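Local coordinates for pesticidal crystal protein CRY4AA (Bacillus thuringiensis, PDB 2C9K), which kills mosquito larvae as a crystal toxin that binds midgut epithelial cells and promotes their colloid-osmotic lysis, at residues Y322-I327 with D461-I466; D504-T509 with L587-S592. One frame throughout, in Å; residues are numbered along the deposited sequence.

Contact 1 (Y322-I327 with D461-I466); sequences YTLDNI and DPKNTI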
loop_
_atom_site.group_PDB
_atom_site.type_symbol
_atom_site.label_atom_id
_atom_site.label_comp_id
_atom_site.label_asym_id
_atom_site.label_seq_id
_atom_site.Cartn_x
_atom_site.Cartn_y
_atom_site.Cartn_z
ATOM N N TYR A 322 17.548 -6.747 2.627
ATOM C CA TYR A 322 16.512 -6.555 3.644
ATOM C C TYR A 322 16.839 -5.263 4.398
ATOM O O TYR A 322 17.974 -4.777 4.352
ATOM C CB TYR A 322 16.522 -7.708 4.644
ATOM C CG TYR A 322 16.061 -9.025 4.097
ATOM C CD1 TYR A 322 16.468 -10.211 4.691
ATOM C CD2 TYR A 322 15.175 -9.095 3.025
ATOM C CE1 TYR A 322 16.004 -11.432 4.241
ATOM C CE2 TYR A 322 14.703 -10.315 2.568
ATOM C CZ TYR A 322 15.126 -11.480 3.187
ATOM O OH TYR A 322 14.670 -12.703 2.766
ATOM N N THR A 323 15.861 -4.727 5.115
ATOM C CA THR A 323 16.063 -3.494 5.846
ATOM C C THR A 323 17.231 -3.560 6.816
ATOM O O THR A 323 17.311 -4.467 7.641
ATOM C CB THR A 323 14.796 -3.101 6.604
ATOM O OG1 THR A 323 13.709 -3.007 5.678
ATOM C CG2 THR A 323 14.978 -1.745 7.279
ATOM N N LEU A 324 18.138 -2.588 6.692
ATOM C CA LEU A 324 19.322 -2.474 7.541
ATOM C C LEU A 324 20.226 -3.696 7.571
ATOM O O LEU A 324 20.925 -3.919 8.546
ATOM C CB LEU A 324 18.904 -2.114 8.967
ATOM C CG LEU A 324 18.462 -0.656 9.121
ATOM C CD1 LEU A 324 17.959 -0.375 10.538
ATOM C CD2 LEU A 324 19.647 0.240 8.778
ATOM N N ASP A 325 20.223 -4.478 6.500
ATOM C CA ASP A 325 21.045 -5.680 6.423
ATOM C C ASP A 325 22.236 -5.378 5.514
ATOM O O ASP A 325 22.078 -4.769 4.461
ATOM C CB ASP A 325 20.197 -6.835 5.870
ATOM C CG ASP A 325 20.908 -8.177 5.934
ATOM O OD1 ASP A 325 21.741 -8.373 6.843
ATOM O OD2 ASP A 325 20.618 -9.046 5.082
ATOM N N ASN A 326 23.429 -5.796 5.910
ATOM C CA ASN A 326 24.610 -5.499 5.107
ATOM C C ASN A 326 24.962 -6.576 4.096
ATOM O O ASN A 326 26.079 -6.606 3.582
ATOM C CB ASN A 326 25.818 -5.244 6.011
ATOM C CG ASN A 326 26.222 -6.472 6.800
ATOM O OD1 ASN A 326 27.175 -6.435 7.576
ATOM N ND2 ASN A 326 25.498 -7.570 6.606
ATOM N N ILE A 327 24.016 -7.467 3.830
ATOM C CA ILE A 327 24.227 -8.533 2.860
ATOM C C ILE A 327 23.291 -8.235 1.703
ATOM O O ILE A 327 22.099 -8.018 1.906
ATOM C CB ILE A 327 23.876 -9.920 3.445
ATOM C CG1 ILE A 327 24.719 -10.188 4.693
ATOM C CG2 ILE A 327 24.126 -11.007 2.405
ATOM C CD1 ILE A 327 24.235 -11.375 5.513
ATOM N N ASP A 461 10.373 3.249 5.545
ATOM C CA ASP A 461 11.667 3.749 5.995
ATOM C C ASP A 461 12.789 2.717 5.899
ATOM O O ASP A 461 12.614 1.560 6.281
ATOM C CB ASP A 461 11.536 4.243 7.436
ATOM C CG ASP A 461 12.745 5.021 7.895
ATOM O OD1 ASP A 461 13.567 5.391 7.033
ATOM O OD2 ASP A 461 12.871 5.276 9.114
ATOM N N PRO A 462 13.958 3.120 5.374
ATOM C CA PRO A 462 15.108 2.216 5.235
ATOM C C PRO A 462 15.868 2.064 6.548
ATOM O O PRO A 462 16.709 1.174 6.697
ATOM C CB PRO A 462 15.980 2.911 4.188
ATOM C CG PRO A 462 15.061 3.853 3.503
ATOM C CD PRO A 462 14.184 4.351 4.607
ATOM N N LYS A 463 15.561 2.936 7.499
ATOM C CA LYS A 463 16.252 2.925 8.776
ATOM C C LYS A 463 15.403 2.465 9.958
ATOM O O LYS A 463 15.876 2.451 11.087
ATOM C CB LYS A 463 16.828 4.326 9.044
ATOM C CG LYS A 463 17.851 4.793 8.000
ATOM C CD LYS A 463 19.192 4.095 8.205
ATOM C CE LYS A 463 20.134 4.237 7.010
ATOM N NZ LYS A 463 19.711 3.378 5.855
ATOM N N ASN A 464 14.161 2.077 9.693
ATOM C CA ASN A 464 13.265 1.624 10.756
ATOM C C ASN A 464 13.301 2.567 11.948
ATOM O O ASN A 464 13.240 2.117 13.095
ATOM C CB ASN A 464 13.658 0.224 11.250
ATOM C CG ASN A 464 13.172 -0.877 10.336
ATOM O OD1 ASN A 464 12.083 -0.795 9.782
ATOM N ND2 ASN A 464 13.972 -1.924 10.187
ATOM N N THR A 465 13.379 3.867 11.705
ATOM C CA THR A 465 13.474 4.774 12.838
ATOM C C THR A 465 12.315 4.697 13.824
ATOM O O THR A 465 11.156 4.447 13.468
ATOM C CB THR A 465 13.660 6.240 12.399
ATOM O OG1 THR A 465 12.399 6.791 12.012
ATOM C CG2 THR A 465 14.630 6.317 11.230
ATOM N N ILE A 466 12.669 4.899 15.086
ATOM C CA ILE A 466 11.720 4.888 16.177
ATOM C C ILE A 466 11.687 6.323 16.659
ATOM O O ILE A 466 12.713 6.867 17.064
ATOM C CB ILE A 466 12.200 3.930 17.291
ATOM C CG1 ILE A 466 12.201 2.496 16.736
ATOM C CG2 ILE A 466 11.312 4.056 18.521
ATOM C CD1 ILE A 466 12.701 1.426 17.666
HETATM O O HOH W 1 18.055 -0.703 4.626
#

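Contact 2 (D504-T509 with L587-S592); sequences DHFKIT and LVFNRS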
loop_
_atom_site.group_PDB
_atom_site.type_symbol
_atom_site.label_atom_id
_atom_site.label_comp_id
_atom_site.label_asym_id
_atom_site.label_seq_id
_atom_site.Cartn_x
_atom_site.Cartn_y
_atom_site.Cartn_z
ATOM N N ASP A 504 9.270 -19.722 14.946
ATOM C CA ASP A 504 10.458 -19.801 15.785
ATOM C C ASP A 504 10.990 -18.443 16.235
ATOM O O ASP A 504 10.751 -17.997 17.360
ATOM C CB ASP A 504 11.571 -20.552 15.044
ATOM C CG ASP A 504 11.631 -20.204 13.559
ATOM O OD1 ASP A 504 11.286 -19.061 13.192
ATOM O OD2 ASP A 504 12.039 -21.072 12.755
ATOM N N HIS A 505 11.718 -17.788 15.341
ATOM C CA HIS A 505 12.305 -16.497 15.637
ATOM C C HIS A 505 12.351 -15.619 14.389
ATOM O O HIS A 505 12.154 -16.101 13.276
ATOM C CB HIS A 505 13.723 -16.706 16.135
ATOM C CG HIS A 505 14.589 -17.443 15.160
ATOM N ND1 HIS A 505 14.440 -18.789 14.904
ATOM C CD2 HIS A 505 15.590 -17.017 14.355
ATOM C CE1 HIS A 505 15.313 -19.160 13.984
ATOM N NE2 HIS A 505 16.023 -18.103 13.634
ATOM N N PHE A 506 12.606 -14.330 14.593
ATOM C CA PHE A 506 12.746 -13.365 13.504
ATOM C C PHE A 506 13.269 -12.090 14.133
ATOM O O PHE A 506 12.914 -11.779 15.265
ATOM C CB PHE A 506 11.412 -13.143 12.754
ATOM C CG PHE A 506 10.407 -12.273 13.475
ATOM C CD1 PHE A 506 10.497 -10.885 13.426
ATOM C CD2 PHE A 506 9.332 -12.847 14.154
ATOM C CE1 PHE A 506 9.524 -10.083 14.038
ATOM C CE2 PHE A 506 8.355 -12.057 14.771
ATOM C CZ PHE A 506 8.452 -10.677 14.711
ATOM N N LYS A 507 14.141 -11.377 13.422
ATOM C CA LYS A 507 14.714 -10.140 13.952
ATOM C C LYS A 507 14.607 -8.922 13.049
ATOM O O LYS A 507 14.949 -8.961 11.870
ATOM C CB LYS A 507 16.180 -10.351 14.315
ATOM C CG LYS A 507 16.886 -9.097 14.819
ATOM C CD LYS A 507 17.747 -8.462 13.742
ATOM C CE LYS A 507 18.894 -9.361 13.376
ATOM N NZ LYS A 507 19.483 -8.958 12.079
ATOM N N ILE A 508 14.122 -7.830 13.613
ATOM C CA ILE A 508 14.008 -6.597 12.869
ATOM C C ILE A 508 14.992 -5.644 13.553
ATOM O O ILE A 508 15.116 -5.649 14.786
ATOM C CB ILE A 508 12.542 -6.068 12.900
ATOM C CG1 ILE A 508 12.507 -4.562 13.110
ATOM C CG2 ILE A 508 11.761 -6.757 13.982
ATOM C CD1 ILE A 508 12.871 -3.782 11.898
ATOM N N THR A 509 15.720 -4.867 12.751
ATOM C CA THR A 509 16.698 -3.913 13.269
ATOM C C THR A 509 16.170 -2.481 13.171
ATOM O O THR A 509 15.694 -2.061 12.121
ATOM C CB THR A 509 18.010 -4.009 12.485
ATOM O OG1 THR A 509 18.422 -5.376 12.428
ATOM C CG2 THR A 509 19.098 -3.193 13.162
ATOM N N LEU A 587 16.005 -6.258 17.407
ATOM C CA LEU A 587 14.764 -6.756 17.962
ATOM C C LEU A 587 14.619 -8.234 17.597
ATOM O O LEU A 587 14.090 -8.593 16.539
ATOM C CB LEU A 587 13.588 -5.930 17.424
ATOM C CG LEU A 587 12.848 -4.998 18.402
ATOM C CD1 LEU A 587 13.804 -4.021 19.054
ATOM C CD2 LEU A 587 11.758 -4.241 17.656
ATOM N N VAL A 588 15.111 -9.091 18.484
ATOM C CA VAL A 588 15.049 -10.525 18.254
ATOM C C VAL A 588 13.822 -11.123 18.911
ATOM O O VAL A 588 13.710 -11.126 20.128
ATOM C CB VAL A 588 16.282 -11.242 18.820
ATOM C CG1 VAL A 588 16.369 -12.637 18.243
ATOM C CG2 VAL A 588 17.536 -10.453 18.512
ATOM N N PHE A 589 12.908 -11.625 18.089
ATOM C CA PHE A 589 11.684 -12.248 18.564
ATOM C C PHE A 589 11.805 -13.766 18.514
ATOM O O PHE A 589 12.199 -14.337 17.495
ATOM C CB PHE A 589 10.479 -11.831 17.704
ATOM C CG PHE A 589 10.015 -10.423 17.934
ATOM C CD1 PHE A 589 10.599 -9.360 17.258
ATOM C CD2 PHE A 589 9.012 -10.157 18.858
ATOM C CE1 PHE A 589 10.194 -8.051 17.500
ATOM C CE2 PHE A 589 8.600 -8.847 19.108
ATOM C CZ PHE A 589 9.195 -7.794 18.428
ATOM N N ASN A 590 11.463 -14.416 19.623
ATOM C CA ASN A 590 11.492 -15.876 19.709
ATOM C C ASN A 590 10.167 -16.401 20.226
ATOM O O ASN A 590 9.474 -15.733 20.999
ATOM C CB ASN A 590 12.588 -16.358 20.659
ATOM C CG ASN A 590 13.905 -16.601 19.961
ATOM O OD1 ASN A 590 14.861 -15.849 20.144
ATOM N ND2 ASN A 590 13.966 -17.656 19.153
ATOM N N ARG A 591 9.814 -17.600 19.782
ATOM C CA ARG A 591 8.598 -18.259 20.236
ATOM C C ARG A 591 9.066 -19.483 21.019
ATOM O O ARG A 591 9.822 -20.297 20.495
ATOM C CB ARG A 591 7.737 -18.679 19.049
ATOM C CG ARG A 591 6.485 -19.383 19.478
ATOM C CD ARG A 591 5.439 -19.430 18.402
ATOM N NE ARG A 591 4.306 -20.213 18.871
ATOM C CZ ARG A 591 3.231 -20.480 18.146
ATOM N NH1 ARG A 591 3.141 -20.018 16.909
ATOM N NH2 ARG A 591 2.254 -21.215 18.658
ATOM N N SER A 592 8.632 -19.615 22.266
ATOM C CA SER A 592 9.074 -20.737 23.085
ATOM C C SER A 592 8.026 -21.797 23.393
ATOM O O SER A 592 8.370 -22.920 23.748
ATOM C CB SER A 592 9.646 -20.210 24.392
ATOM O OG SER A 592 8.695 -19.396 25.042
#

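Contact 1 (Y322-I327 with D461-I466)
T323 and L324, the two corner residues of a type II beta turn running from Y322 to D325, press against P462, K463 and N464. The turn, closed by a hydrogen bond from D325 N to Y322 O (3.1 Å), opens the loop between strands 313-322 and 329-335 of the middle, beta-prism domain. Residues 461-466 belong to the connection leading from strand 450-457 to strand 471-475, at the approach to the C-terminal beta-sandwich.

The direct contacts are apolar or van der Waals in kind; no hydrogen bond passes straight between the segments. T323 and N464 approach from opposite directions. T323 carries CG2 anti to its backbone nitrogen, and this methyl meets both the N464 amide and P462 O, the latter at 3.4 Å. The polar ends are used elsewhere: T323 OG1 is bonded to W295 NE1, N464 ND2 to T509 O and N464 OD1 to K478 NZ. L324 CG lies near P462 O, with CD1 3.6 Å from K463 O.

The polar link is indirect. A water accepts from L324 N (2.8 Å) and donates to P462 O (3.1 Å), tying the corner of the turn to the facing backbone.

Within 461-466, D461 bonds two backbone amides of its own segment. Its OD1 accepts from K463 N at 3.2 Å in an Asx turn, the donor standing 82° out of the carboxylate plane, and OD2 takes T465 N.

K463 leaves its CA pointing away from the turn, but bends at chi2 (-76°), and its CD reaches L324 CD2 at 3.9 Å, the two side chains crossing near a right angle.

Contact 2 (D504-T509 with L587-S592)
F506 and F589 face each other as an antiparallel hydrogen-bonded pair linking strands 505-511 and 584-591 of the C-terminal beta-sandwich, the third domain of the Cry toxin fold. The two short strand segments run at 164° to each other, 4.6 Å apart at closest approach.

The rings show how the two conformations fit. F506 places CG between its backbone nitrogen and carbonyl carbon (chi1 76°), whereas F589 turns CG away from its own carbonyl carbon. Their planes come within 12° of parallel, but with centroids 4.7 Å apart they are slid so far that overlap is slight. F589 CB and CG lie over the F506 face, CB 3.8 Å from the ring centroid in a CH-pi contact; F506 CE1 meets F589 CD1 at 3.5 Å. I508 CG2 comes to the edge of the F589 ring, near its plane, and also rests 4.0 Å from L587 CB. These four side chains share one face, where F506, F589 and L587 pack against I602, I605 and F607 of strand 600-609, and I508 against N464 and A479.

On the other face H505 and N590 lie side by side. K507 holds CG anti to its backbone nitrogen, 4.0 Å from V588 CG2, and bends at chi2 and chi3 then carry NZ to N480 OD1.

At the strand end R591 is extended, its guanidinium reaching a salt bridge with D593.

The backbone supplies the polar ties, among them F589 N to F506 O (2.8 Å) and L587 N to I508 O. Peptide hydrogen bonding therefore fixes the register, while apolar contact closes one face as sandwich interior and the lysine and arginine charges are directed to partners outside the pair.

Contacts 1 and 2 have centres about 16 Å apart and touch at I508 and T509, both on strand 505-511. N464 ND2 lies 2.6 Å from T509 O, a probable hydrogen bond, and packs against I508 CD1; L324 CD1 packs 3.2 Å from the same T509 oxygen, so both segments of contact 1 reach one carbonyl of contact 2. N480 is a second meeting point: its ND2 bonds T323 O and T509 OG1, and its OD1 takes K507 NZ. The geometry thus places the middle-domain turn of contact 1 directly against the C-terminal sandwich; no ligand or catalytic site is involved.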